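Local coordinates for protein TqaA (Penicillium aethiopicum, PDB 5DLK) that probably serves as the terminal condensation-like domain of a fungal nonribosomal peptide synthetase, the part thought to close the finished peptide chain into a macrocycle, at residues S90-H95 / L117-R122; M133-A138 / T160-P165; D348-T353 / T461-D466; V366-I371 / T382-I387; V435-N440 / E447-L452. All coordinates share one frame; numbering follows the deposited sequence.

All five contacts join elements by apolar side chains with no direct hydrogen bond across, yet they differ with their place in the fold. Interactions 2 to 5 are buried; interaction 1 is only partly so, and there a water supplements the valines. Interactions 1 and 2 touch in the N-terminal half through Val121 and Arg122, the latter hydrogen-bonded to Thr160 and Leu161 as strands 122-125 and 158-163 pair. Interactions 3 and 5 both use helix 446-465, whose beginning packs on strand 433-440 and whose end meets helix 346-358. Interactions 4 and 5 reach the same six-stranded sheet. Aromatic carbon enters only interaction 3; the others rely on aliphatic groups, with a cysteine sulfur in interaction 2.

Interaction 1: S90-H95 / L117-R122; sequences SLVDRH and LDVKVR
Val92 and Val119 meet obliquely, and a single methyl does the work: Val119 CG2 lies 3.6 Å from Val92 CB and equally close to Val92 CG2. That methyl is the branch beside the backbone N of Val119, a placement that follows from CG1 standing anti to the same N (chi1 174°). Leu117 adds a looser touch, its CD2 4.3 Å from Val92 CG1. Beside this apolar patch a water joins the two segments by donating both its protons, to Asp93 OD1 at 2.6 Å and to Leu117 O at 3.0 Å. In the condensation-domain fold, related to the chloramphenicol acetyltransferases, this is where the last turn of helix 81-94 meets the connection leading into strand 122-125. One turn back along the helix, Gln89 positions both polar groups: its NE2 bonds to Asp93 OD1 and to Leu117 O, while its OE1 receives the backbone N-H of Val119. Phe159 of strand 158-163 touches Val92 as well as Val119. Another side of helix 81-94 packs on helix 186-197 through Leu91, which touches Leu189 and Phe193.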
# COMPACT_ATOMS: atom_id res chain seq x y z
N SER A 90 3.55 2.95 23.69
CA SER A 90 4.86 2.36 23.41
C SER A 90 5.02 2.01 21.93
O SER A 90 6.13 2.08 21.39
CB SER A 90 5.09 1.12 24.27
OG SER A 90 5.19 1.48 25.64
N LEU A 91 3.92 1.61 21.30
CA LEU A 91 3.95 1.32 19.87
C LEU A 91 4.32 2.57 19.07
O LEU A 91 5.18 2.52 18.18
CB LEU A 91 2.61 0.76 19.40
CG LEU A 91 2.61 0.26 17.95
CD1 LEU A 91 3.43 -1.02 17.81
CD2 LEU A 91 1.18 0.05 17.48
N VAL A 92 3.70 3.70 19.41
CA VAL A 92 3.96 4.95 18.71
C VAL A 92 5.38 5.47 19.01
O VAL A 92 6.05 6.00 18.12
CB VAL A 92 2.91 5.99 19.08
CG1 VAL A 92 3.23 7.34 18.45
CG2 VAL A 92 1.54 5.49 18.64
N ASP A 93 5.84 5.29 20.25
CA ASP A 93 7.24 5.55 20.58
C ASP A 93 8.21 4.81 19.65
O ASP A 93 9.19 5.38 19.16
CB ASP A 93 7.54 5.13 22.03
CG ASP A 93 6.81 5.98 23.05
OD1 ASP A 93 6.38 7.11 22.72
OD2 ASP A 93 6.67 5.51 24.21
N ARG A 94 7.92 3.54 19.41
CA ARG A 94 8.81 2.67 18.64
C ARG A 94 8.89 3.01 17.14
O ARG A 94 9.96 2.91 16.55
CB ARG A 94 8.37 1.21 18.81
CG ARG A 94 9.18 0.21 17.99
CD ARG A 94 8.76 -1.21 18.34
NE ARG A 94 9.40 -2.23 17.52
CZ ARG A 94 10.67 -2.63 17.65
NH1 ARG A 94 11.15 -3.57 16.85
NH2 ARG A 94 11.45 -2.08 18.57
N HIS A 95 7.77 3.40 16.53
CA HIS A 95 7.74 3.59 15.06
C HIS A 95 7.45 5.02 14.65
O HIS A 95 6.31 5.48 14.77
CB HIS A 95 6.68 2.67 14.43
CG HIS A 95 6.92 1.21 14.66
ND1 HIS A 95 7.90 0.50 14.00
CD2 HIS A 95 6.29 0.31 15.46
CE1 HIS A 95 7.87 -0.76 14.38
NE2 HIS A 95 6.90 -0.90 15.27
N LEU A 117 5.73 12.75 21.87
CA LEU A 117 4.33 12.69 21.48
C LEU A 117 3.55 11.81 22.45
O LEU A 117 3.75 10.60 22.49
CB LEU A 117 4.19 12.14 20.05
CG LEU A 117 2.78 12.32 19.48
CD1 LEU A 117 2.50 13.79 19.26
CD2 LEU A 117 2.61 11.54 18.20
N ASP A 118 2.66 12.44 23.22
CA ASP A 118 1.76 11.71 24.11
C ASP A 118 0.60 11.10 23.33
O ASP A 118 -0.12 11.80 22.64
CB ASP A 118 1.20 12.62 25.21
CG ASP A 118 2.24 13.55 25.80
OD1 ASP A 118 3.43 13.17 25.85
OD2 ASP A 118 1.87 14.67 26.22
N VAL A 119 0.43 9.79 23.45
CA VAL A 119 -0.71 9.13 22.84
C VAL A 119 -1.91 9.19 23.78
O VAL A 119 -1.86 8.69 24.90
CB VAL A 119 -0.38 7.66 22.49
CG1 VAL A 119 -1.62 6.94 21.99
CG2 VAL A 119 0.74 7.62 21.46
N LYS A 120 -2.98 9.82 23.33
CA LYS A 120 -4.22 9.86 24.09
C LYS A 120 -5.27 8.99 23.40
O LYS A 120 -5.59 9.22 22.23
CB LYS A 120 -4.74 11.29 24.24
CG LYS A 120 -3.79 12.23 25.02
CD LYS A 120 -3.39 11.61 26.35
CE LYS A 120 -2.83 12.64 27.33
NZ LYS A 120 -1.57 13.25 26.84
N VAL A 121 -5.78 7.99 24.11
CA VAL A 121 -6.77 7.07 23.54
C VAL A 121 -8.18 7.62 23.68
O VAL A 121 -8.55 8.12 24.74
CB VAL A 121 -6.68 5.69 24.22
CG1 VAL A 121 -7.75 4.76 23.70
CG2 VAL A 121 -5.28 5.10 24.01
N ARG A 122 -8.97 7.56 22.61
CA ARG A 122 -10.38 7.90 22.70
C ARG A 122 -11.09 6.69 23.32
O ARG A 122 -10.94 5.55 22.85
CB ARG A 122 -10.96 8.26 21.33
CG ARG A 122 -12.45 8.49 21.30
CD ARG A 122 -12.95 8.94 19.93
NE ARG A 122 -12.83 7.88 18.92
CZ ARG A 122 -13.34 7.95 17.69
NH1 ARG A 122 -14.01 9.04 17.32
NH2 ARG A 122 -13.18 6.94 16.84
O HOH W 1 5.40 8.68 20.95

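Interaction 2: M133-A138 / T160-P165; sequences MEVCKA and TLVSCP
Cys136 in helix 132-144 and Val162 in strand 158-163 mark the closest passage of the two backbones, their CA atoms 7.4 Å apart. That spacing leaves room for one layer of side chains, and no hydrogen bond passes between the segments. The helix satisfies its own peptide groups, as in the bond from Lys137 N to Met133 O, while the strand spends its groups on neighbouring strands. The alternation of the strand turns the CB of Val162 toward the helix and that of Leu161 away, and the two methyls of Val162 divide the work. CG2, beside the backbone N, receives the sulfur of Cys136, with SG at 3.6 Å from CG2 and 4.1 Å from Val162 CB. CG1, held anti to the N (chi1 180°), takes the other partner: Val135 CB and CG1 each lie 4.1 Å from it, and the two valines are slanted against each other. Val162 is thus straddled by consecutive helix residues, one branch to each. Strand 122-125, helix 132-144 and strand 158-163 form a beta-alpha-beta unit, and this contact seats the helix on its second strand. Cys126, just past the first strand, touches both Val135 and Val162. Leu161 packs on Met81 and Leu84 of helix 81-94, while Met133 reaches Ser411 and Phe413 of strand 407-415, at the far edge of the same sheet.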
# COMPACT_ATOMS: atom_id res chain seq x y z
N MET A 133 -18.81 -2.76 18.83
CA MET A 133 -18.46 -2.61 17.42
C MET A 133 -19.41 -1.63 16.73
O MET A 133 -18.98 -0.82 15.91
CB MET A 133 -18.46 -3.96 16.69
CG MET A 133 -17.92 -3.86 15.25
SD MET A 133 -16.20 -3.31 15.11
CE MET A 133 -15.32 -4.73 15.75
N GLU A 134 -20.69 -1.67 17.11
CA GLU A 134 -21.68 -0.77 16.52
C GLU A 134 -21.41 0.69 16.88
O GLU A 134 -21.69 1.59 16.10
CB GLU A 134 -23.10 -1.17 16.95
CG GLU A 134 -23.56 -2.49 16.32
CD GLU A 134 -24.91 -2.96 16.86
OE1 GLU A 134 -25.66 -2.12 17.39
OE2 GLU A 134 -25.20 -4.18 16.75
N VAL A 135 -20.88 0.91 18.08
CA VAL A 135 -20.44 2.25 18.47
C VAL A 135 -19.26 2.69 17.58
O VAL A 135 -19.22 3.82 17.09
CB VAL A 135 -20.01 2.29 19.94
CG1 VAL A 135 -19.30 3.62 20.28
CG2 VAL A 135 -21.24 2.08 20.84
N CYS A 136 -18.30 1.79 17.40
CA CYS A 136 -17.14 2.07 16.54
C CYS A 136 -17.59 2.42 15.12
O CYS A 136 -17.09 3.37 14.51
CB CYS A 136 -16.19 0.87 16.50
SG CYS A 136 -15.30 0.51 18.03
N LYS A 137 -18.54 1.65 14.60
CA LYS A 137 -19.03 1.89 13.25
C LYS A 137 -19.75 3.23 13.17
O LYS A 137 -19.59 3.95 12.21
CB LYS A 137 -19.96 0.75 12.80
CG LYS A 137 -20.34 0.78 11.32
CD LYS A 137 -19.09 0.77 10.41
CE LYS A 137 -19.35 0.03 9.09
NZ LYS A 137 -20.52 0.57 8.34
N ALA A 138 -20.52 3.58 14.20
CA ALA A 138 -21.19 4.88 14.19
C ALA A 138 -20.21 6.06 14.19
O ALA A 138 -20.47 7.07 13.54
CB ALA A 138 -22.16 5.01 15.40
N THR A 160 -8.71 3.99 19.62
CA THR A 160 -10.02 4.05 20.26
C THR A 160 -10.21 2.76 21.04
O THR A 160 -9.84 1.69 20.58
CB THR A 160 -11.17 4.22 19.24
OG1 THR A 160 -10.97 5.41 18.47
CG2 THR A 160 -12.52 4.35 19.95
N LEU A 161 -10.79 2.86 22.23
CA LEU A 161 -11.03 1.70 23.07
C LEU A 161 -12.47 1.76 23.54
O LEU A 161 -12.84 2.69 24.26
CB LEU A 161 -10.06 1.69 24.26
CG LEU A 161 -9.91 0.43 25.09
CD1 LEU A 161 -9.61 -0.74 24.17
CD2 LEU A 161 -8.77 0.63 26.08
N VAL A 162 -13.29 0.81 23.10
CA VAL A 162 -14.73 0.84 23.38
C VAL A 162 -15.10 -0.38 24.22
O VAL A 162 -14.90 -1.51 23.79
CB VAL A 162 -15.56 0.88 22.07
CG1 VAL A 162 -17.04 0.90 22.37
CG2 VAL A 162 -15.19 2.11 21.25
N SER A 163 -15.63 -0.14 25.42
CA SER A 163 -15.80 -1.20 26.41
C SER A 163 -17.25 -1.43 26.84
O SER A 163 -18.01 -0.48 27.01
CB SER A 163 -14.99 -0.88 27.68
OG SER A 163 -13.61 -0.78 27.39
N CYS A 164 -17.61 -2.69 27.01
CA CYS A 164 -18.83 -3.05 27.74
C CYS A 164 -18.56 -2.90 29.24
O CYS A 164 -17.42 -3.07 29.68
CB CYS A 164 -19.26 -4.48 27.43
SG CYS A 164 -19.68 -4.78 25.72
N PRO A 165 -19.61 -2.61 30.03
CA PRO A 165 -19.52 -2.40 31.49
C PRO A 165 -18.56 -3.30 32.28
O PRO A 165 -17.89 -2.81 33.18
CB PRO A 165 -20.96 -2.62 31.93
CG PRO A 165 -21.75 -2.01 30.83
CD PRO A 165 -20.97 -2.33 29.54

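Interaction 3: D348-T353 / T461-D466; sequences DLLHHT and TKFSTD
Phe463 reaches from helix 446-465 to Leu349 and Leu350 of helix 346-358, a helix-to-helix packing in the C-terminal half of the condensation-domain fold, and its side chain can be followed outward atom by atom. CB points toward the opposite helix, yet neither it nor CG comes close enough to touch either leucine. The torsion chi1 of -79° puts CG anti to the carbonyl carbon, and chi2 of 4° turns the ring almost into the plane of CA, CB and CG, with CD1 on the side of CA and CD2 beyond. CD2 is therefore the first atom to meet anything across, Leu350 CD2 at 4.4 Å. Farther out, CE2 comes within 3.9 Å of Leu349 CD2, and CZ, at the ring's end, approaches that same methyl to 3.8 Å. The side chains of Leu349 and Phe463 cross at about a right angle, and one methyl rests against two ring carbons. Within helix 346-358, the carbonyl oxygen of Leu349 is gripped twice by Thr353, by its N and by OG1 at 2.9 Å, from opposite faces of the carbonyl plane. Leu286 and Leu293 of helix 283-299 also touch Phe463, so two helices, 346-358 and 283-299, pack on this side chain. The side chain of Leu350 lies about 8 Å from that of Thr282, a residue of the phosphopantetheine-binding site, which is empty of that ligand here. No hydrogen bond or charge pair links the two segments, so what joins them is nondirectional apolar contact, in which fit of shape probably counts for more than any particular bond.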
# COMPACT_ATOMS: atom_id res chain seq x y z
N ASP A 348 6.49 -19.17 -22.80
CA ASP A 348 7.44 -18.16 -23.27
C ASP A 348 7.02 -16.79 -22.75
O ASP A 348 7.85 -15.99 -22.33
CB ASP A 348 7.53 -18.13 -24.80
CG ASP A 348 8.08 -19.44 -25.39
OD1 ASP A 348 9.05 -19.96 -24.82
OD2 ASP A 348 7.55 -19.93 -26.40
N LEU A 349 5.71 -16.52 -22.80
CA LEU A 349 5.20 -15.25 -22.30
C LEU A 349 5.39 -15.17 -20.79
O LEU A 349 5.77 -14.12 -20.26
CB LEU A 349 3.71 -15.08 -22.68
CG LEU A 349 3.01 -13.91 -21.97
CD1 LEU A 349 3.68 -12.60 -22.34
CD2 LEU A 349 1.51 -13.88 -22.31
N LEU A 350 5.12 -16.27 -20.08
CA LEU A 350 5.27 -16.24 -18.62
C LEU A 350 6.74 -15.96 -18.23
O LEU A 350 7.00 -15.14 -17.35
CB LEU A 350 4.81 -17.56 -18.01
CG LEU A 350 3.30 -17.79 -18.17
CD1 LEU A 350 2.92 -19.21 -17.73
CD2 LEU A 350 2.55 -16.76 -17.34
N HIS A 351 7.68 -16.63 -18.89
CA HIS A 351 9.10 -16.41 -18.56
C HIS A 351 9.52 -14.98 -18.82
O HIS A 351 10.23 -14.37 -18.01
CB HIS A 351 10.00 -17.39 -19.33
CG HIS A 351 10.06 -18.74 -18.70
ND1 HIS A 351 10.41 -18.93 -17.38
CD2 HIS A 351 9.79 -19.97 -19.20
CE1 HIS A 351 10.36 -20.22 -17.09
NE2 HIS A 351 9.99 -20.87 -18.18
N HIS A 352 9.08 -14.44 -19.96
CA HIS A 352 9.41 -13.06 -20.31
C HIS A 352 8.80 -12.09 -19.30
O HIS A 352 9.48 -11.16 -18.84
CB HIS A 352 8.92 -12.73 -21.73
CG HIS A 352 9.04 -11.28 -22.10
ND1 HIS A 352 10.26 -10.64 -22.25
CD2 HIS A 352 8.10 -10.34 -22.35
CE1 HIS A 352 10.06 -9.37 -22.56
NE2 HIS A 352 8.75 -9.17 -22.65
N THR A 353 7.53 -12.29 -18.96
CA THR A 353 6.85 -11.38 -18.04
C THR A 353 7.57 -11.38 -16.70
O THR A 353 7.74 -10.33 -16.06
CB THR A 353 5.37 -11.77 -17.88
OG1 THR A 353 4.73 -11.66 -19.16
CG2 THR A 353 4.65 -10.83 -16.91
N THR A 461 -6.89 -18.63 -15.97
CA THR A 461 -7.22 -20.06 -15.94
C THR A 461 -6.77 -20.79 -17.22
O THR A 461 -6.29 -21.92 -17.17
CB THR A 461 -8.71 -20.27 -15.72
OG1 THR A 461 -9.06 -19.76 -14.43
CG2 THR A 461 -9.05 -21.75 -15.77
N LYS A 462 -6.91 -20.14 -18.37
CA LYS A 462 -6.49 -20.77 -19.61
C LYS A 462 -4.97 -20.99 -19.63
O LYS A 462 -4.48 -22.06 -20.03
CB LYS A 462 -6.92 -19.92 -20.80
CG LYS A 462 -6.73 -20.60 -22.15
CD LYS A 462 -7.73 -20.08 -23.19
CE LYS A 462 -9.17 -20.26 -22.70
NZ LYS A 462 -10.16 -19.85 -23.73
N PHE A 463 -4.22 -19.99 -19.18
CA PHE A 463 -2.76 -20.11 -19.10
C PHE A 463 -2.35 -21.28 -18.21
O PHE A 463 -1.44 -22.05 -18.54
CB PHE A 463 -2.15 -18.82 -18.55
CG PHE A 463 -2.02 -17.69 -19.56
CD1 PHE A 463 -2.50 -17.81 -20.85
CD2 PHE A 463 -1.40 -16.50 -19.19
CE1 PHE A 463 -2.39 -16.75 -21.76
CE2 PHE A 463 -1.26 -15.44 -20.09
CZ PHE A 463 -1.74 -15.56 -21.37
N SER A 464 -3.03 -21.40 -17.08
CA SER A 464 -2.77 -22.42 -16.07
C SER A 464 -3.08 -23.82 -16.61
O SER A 464 -2.31 -24.78 -16.40
CB SER A 464 -3.63 -22.13 -14.83
OG SER A 464 -3.61 -23.21 -13.91
N THR A 465 -4.21 -23.92 -17.28
CA THR A 465 -4.71 -25.19 -17.82
C THR A 465 -3.81 -25.74 -18.94
O THR A 465 -3.57 -26.96 -19.01
CB THR A 465 -6.15 -25.01 -18.33
OG1 THR A 465 -6.96 -24.54 -17.23
CG2 THR A 465 -6.74 -26.33 -18.83
N ASP A 466 -3.29 -24.88 -19.82
CA ASP A 466 -2.38 -25.36 -20.87
C ASP A 466 -1.20 -24.41 -21.12
O ASP A 466 -1.23 -23.63 -22.07
CB ASP A 466 -3.12 -25.57 -22.19
CG ASP A 466 -2.27 -26.31 -23.22
OD1 ASP A 466 -1.13 -26.72 -22.88
OD2 ASP A 466 -2.72 -26.48 -24.38

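Interaction 4: V366-I371 / T382-I387; sequences VELRDI and TPLSLI. With EDO (1,2-ethanediol), chain H.
Leu368 and Leu384 form a small buried leucine-to-leucine contact, where the first turn of helix 368-375 packs on the loop entering strand 386-390 of the six-stranded sheet in the C-terminal half of the condensation-domain fold. Glu367 occupies the N-cap position, so Leu368 starts the helix, and its CB points toward the loop. With CG anti to the backbone N (chi1 -176°), the chain extends until CD2 lies 3.8 Å from Leu384 CD1 and 3.9 Å from Leu384 CG. The two side chains slant across one another. Strand 329-336 flanks the pair, Pro332 touching Leu368 and Phe330 touching Leu384. Were Leu384 an alanine, the branched end would be gone, and Leu368 CD2 would probably be left facing a gap that Phe330 also borders. A 1,2-ethanediol, probably from the crystallisation liquor, lies against both leucines: its C2 is 4.0 Å from Leu384 CD1, and its O2 is 3.7 Å from Leu368 CD2. At its other end, O1 accepts the backbone N-H of Leu384 in a nearly straight bond, 2.8 Å from N to O1 with an angle of 164° at the hydrogen.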
# COMPACT_ATOMS: atom_id res chain seq x y z
N VAL A 366 12.86 3.89 -6.95
CA VAL A 366 12.91 5.32 -7.26
C VAL A 366 11.54 5.89 -7.60
O VAL A 366 10.66 5.16 -8.02
CB VAL A 366 13.88 5.61 -8.41
CG1 VAL A 366 15.33 5.35 -7.95
CG2 VAL A 366 13.51 4.78 -9.66
N GLU A 367 11.38 7.21 -7.43
CA GLU A 367 10.10 7.89 -7.72
C GLU A 367 9.67 7.75 -9.17
O GLU A 367 10.49 7.97 -10.06
CB GLU A 367 10.21 9.38 -7.40
CG GLU A 367 10.55 9.66 -5.93
CD GLU A 367 9.36 9.38 -5.02
OE1 GLU A 367 8.47 10.24 -4.94
OE2 GLU A 367 9.34 8.30 -4.39
N LEU A 368 8.41 7.42 -9.42
CA LEU A 368 7.90 7.28 -10.79
C LEU A 368 8.14 8.54 -11.63
O LEU A 368 8.58 8.45 -12.78
CB LEU A 368 6.40 6.96 -10.78
CG LEU A 368 5.75 6.71 -12.15
CD1 LEU A 368 6.39 5.47 -12.83
CD2 LEU A 368 4.25 6.54 -12.02
N ARG A 369 7.86 9.71 -11.07
CA ARG A 369 8.08 10.95 -11.80
C ARG A 369 9.56 11.17 -12.12
O ARG A 369 9.88 11.85 -13.09
CB ARG A 369 7.51 12.17 -11.04
CG ARG A 369 8.14 12.47 -9.68
CD ARG A 369 7.65 13.84 -9.15
NE ARG A 369 6.19 14.01 -9.18
CZ ARG A 369 5.38 13.71 -8.16
NH1 ARG A 369 5.87 13.20 -7.03
NH2 ARG A 369 4.07 13.91 -8.27
N ASP A 370 10.46 10.58 -11.33
CA ASP A 370 11.89 10.65 -11.62
C ASP A 370 12.25 9.67 -12.74
O ASP A 370 13.08 9.97 -13.59
CB ASP A 370 12.75 10.33 -10.39
CG ASP A 370 12.70 11.44 -9.34
OD1 ASP A 370 12.14 12.52 -9.63
OD2 ASP A 370 13.21 11.21 -8.24
N ILE A 371 11.63 8.50 -12.73
CA ILE A 371 11.80 7.59 -13.88
C ILE A 371 11.42 8.30 -15.17
O ILE A 371 12.18 8.29 -16.16
CB ILE A 371 10.95 6.30 -13.74
CG1 ILE A 371 11.47 5.46 -12.57
CG2 ILE A 371 11.01 5.47 -15.07
CD1 ILE A 371 10.57 4.24 -12.26
N THR A 382 3.15 12.09 -15.97
CA THR A 382 2.40 11.03 -16.64
C THR A 382 1.88 10.02 -15.63
O THR A 382 2.67 9.47 -14.87
CB THR A 382 3.26 10.29 -17.67
OG1 THR A 382 3.56 11.16 -18.77
CG2 THR A 382 2.54 9.02 -18.18
N PRO A 383 0.56 9.78 -15.61
CA PRO A 383 0.04 8.82 -14.64
C PRO A 383 0.01 7.41 -15.22
O PRO A 383 -0.03 7.23 -16.45
CB PRO A 383 -1.37 9.31 -14.39
CG PRO A 383 -1.79 9.84 -15.74
CD PRO A 383 -0.53 10.43 -16.37
N LEU A 384 0.04 6.41 -14.34
CA LEU A 384 -0.28 5.04 -14.77
C LEU A 384 -1.80 4.89 -14.81
O LEU A 384 -2.48 5.22 -13.84
CB LEU A 384 0.33 4.01 -13.83
CG LEU A 384 1.85 4.09 -13.77
CD1 LEU A 384 2.39 3.30 -12.57
CD2 LEU A 384 2.44 3.53 -15.05
N SER A 385 -2.33 4.39 -15.91
CA SER A 385 -3.78 4.35 -16.06
C SER A 385 -4.36 3.00 -15.64
O SER A 385 -5.57 2.87 -15.42
CB SER A 385 -4.17 4.66 -17.50
OG SER A 385 -3.57 3.74 -18.38
N LEU A 386 -3.49 1.99 -15.58
CA LEU A 386 -3.84 0.65 -15.13
C LEU A 386 -2.75 0.16 -14.21
O LEU A 386 -1.57 0.22 -14.54
CB LEU A 386 -4.01 -0.32 -16.31
CG LEU A 386 -4.28 -1.76 -15.89
CD1 LEU A 386 -5.69 -1.89 -15.32
CD2 LEU A 386 -4.08 -2.71 -17.09
N ILE A 387 -3.13 -0.30 -13.02
CA ILE A 387 -2.15 -0.81 -12.08
C ILE A 387 -2.56 -2.19 -11.59
O ILE A 387 -3.65 -2.37 -11.06
CB ILE A 387 -1.97 0.12 -10.86
CG1 ILE A 387 -1.67 1.55 -11.33
CG2 ILE A 387 -0.88 -0.44 -9.91
CD1 ILE A 387 -1.47 2.55 -10.20
C1 EDO H . -0.21 6.47 -10.56
O1 EDO H . 0.32 7.23 -11.64
C2 EDO H . 0.95 5.84 -9.79
O2 EDO H . 1.81 6.84 -9.22

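Interaction 5: V435-N440 / E447-L452; sequences VQVCAN and EQATEL. With EDO (1,2-ethanediol), chain F.
In the six-stranded sheet of the C-terminal half of the condensation-domain fold, strand 433-440 is followed by helix 446-465, which packs on it, and Val437 of the strand faces Ala449 and Leu452 in the early turns of the helix. The CA atoms of Val437 and Ala449 are 6.5 Å apart, a close approach that the small alanine permits. Val437 spreads its methyls over both partners. CG1, anti to the backbone N (chi1 174°), lies 4.1 Å from Ala449 CB, and CG2 is 3.9 Å from Leu452 CD2. That leucine methyl also meets CG1 at 4.0 Å and so rests against both branches, with the two side chains crossing at about a right angle. With an alanine in place of Val437 both methyls disappear, and the Leu452 side chain would probably lose its support and be freer to change its torsions. Leu444 in the connecting loop touches Val437 and Ala449, and Ala453 touches Val437 too. On the strand's opposite face, Gln436 packs on Trp267 and accepts a weak hydrogen bond at its OE1 from O1 of a 1,2-ethanediol. No polar group bridges strand and helix here, so the seam depends on close-fitting aliphatic surfaces, consistent with its burial.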
# COMPACT_ATOMS: atom_id res chain seq x y z
N VAL A 435 -9.92 -12.19 -8.33
CA VAL A 435 -9.57 -11.05 -9.15
C VAL A 435 -10.52 -9.91 -8.77
O VAL A 435 -11.74 -10.06 -8.81
CB VAL A 435 -9.67 -11.39 -10.67
CG1 VAL A 435 -9.42 -10.17 -11.54
CG2 VAL A 435 -8.72 -12.56 -11.02
N GLN A 436 -9.95 -8.78 -8.38
CA GLN A 436 -10.74 -7.64 -7.94
C GLN A 436 -10.44 -6.45 -8.83
O GLN A 436 -9.28 -6.11 -9.03
CB GLN A 436 -10.41 -7.30 -6.48
CG GLN A 436 -10.37 -8.52 -5.56
CD GLN A 436 -9.85 -8.18 -4.17
OE1 GLN A 436 -9.17 -7.17 -3.98
NE2 GLN A 436 -10.18 -9.02 -3.19
N VAL A 437 -11.47 -5.82 -9.35
CA VAL A 437 -11.29 -4.59 -10.11
C VAL A 437 -11.83 -3.43 -9.28
O VAL A 437 -12.95 -3.52 -8.74
CB VAL A 437 -12.00 -4.64 -11.48
CG1 VAL A 437 -11.92 -3.29 -12.17
CG2 VAL A 437 -11.43 -5.77 -12.35
N CYS A 438 -11.04 -2.36 -9.18
CA CYS A 438 -11.48 -1.17 -8.45
C CYS A 438 -11.25 0.07 -9.30
O CYS A 438 -10.12 0.38 -9.70
CB CYS A 438 -10.72 -1.04 -7.12
SG CYS A 438 -11.34 0.35 -6.11
N ALA A 439 -12.34 0.78 -9.58
CA ALA A 439 -12.25 1.98 -10.40
C ALA A 439 -13.50 2.81 -10.21
O ALA A 439 -14.57 2.29 -9.90
CB ALA A 439 -12.09 1.61 -11.89
N ASN A 440 -13.37 4.10 -10.43
CA ASN A 440 -14.54 4.97 -10.43
C ASN A 440 -15.50 4.61 -11.57
O ASN A 440 -15.07 4.27 -12.66
CB ASN A 440 -14.09 6.42 -10.55
CG ASN A 440 -15.23 7.38 -10.32
OD1 ASN A 440 -16.00 7.64 -11.23
ND2 ASN A 440 -15.37 7.88 -9.11
N GLU A 447 -20.91 -2.86 -15.86
CA GLU A 447 -20.88 -3.96 -16.82
C GLU A 447 -19.47 -4.12 -17.41
O GLU A 447 -19.02 -5.24 -17.66
CB GLU A 447 -21.94 -3.76 -17.93
CG GLU A 447 -21.40 -3.15 -19.23
CD GLU A 447 -22.37 -3.28 -20.41
OE1 GLU A 447 -23.42 -3.95 -20.29
OE2 GLU A 447 -22.06 -2.71 -21.48
N GLN A 448 -18.76 -3.02 -17.59
CA GLN A 448 -17.39 -3.06 -18.12
C GLN A 448 -16.42 -3.65 -17.12
O GLN A 448 -15.51 -4.41 -17.50
CB GLN A 448 -16.92 -1.66 -18.50
CG GLN A 448 -17.65 -1.07 -19.68
CD GLN A 448 -17.20 0.34 -19.96
OE1 GLN A 448 -17.19 1.19 -19.06
NE2 GLN A 448 -16.82 0.60 -21.20
N ALA A 449 -16.58 -3.31 -15.85
CA ALA A 449 -15.67 -3.85 -14.83
C ALA A 449 -15.90 -5.35 -14.66
O ALA A 449 -14.96 -6.11 -14.43
CB ALA A 449 -15.84 -3.12 -13.52
N THR A 450 -17.17 -5.78 -14.77
CA THR A 450 -17.49 -7.20 -14.66
C THR A 450 -16.80 -7.93 -15.82
O THR A 450 -16.25 -9.00 -15.64
CB THR A 450 -19.03 -7.47 -14.67
OG1 THR A 450 -19.62 -6.96 -13.47
CG2 THR A 450 -19.31 -8.96 -14.71
N GLU A 451 -16.83 -7.32 -17.01
CA GLU A 451 -16.23 -7.96 -18.18
C GLU A 451 -14.72 -8.02 -18.05
O GLU A 451 -14.10 -9.02 -18.41
CB GLU A 451 -16.61 -7.23 -19.47
CG GLU A 451 -16.11 -7.92 -20.76
CD GLU A 451 -16.70 -9.33 -20.99
OE1 GLU A 451 -17.64 -9.74 -20.28
OE2 GLU A 451 -16.22 -10.03 -21.91
N LEU A 452 -14.13 -6.95 -17.53
CA LEU A 452 -12.69 -6.94 -17.28
C LEU A 452 -12.29 -8.05 -16.31
O LEU A 452 -11.37 -8.80 -16.57
CB LEU A 452 -12.24 -5.58 -16.74
CG LEU A 452 -10.75 -5.49 -16.43
CD1 LEU A 452 -9.90 -5.72 -17.68
CD2 LEU A 452 -10.44 -4.15 -15.76
C1 EDO F . -12.21 -5.66 -0.89
O1 EDO F . -10.94 -6.16 -1.32
C2 EDO F . -12.04 -4.29 -0.25
O2 EDO F . -13.24 -3.52 -0.44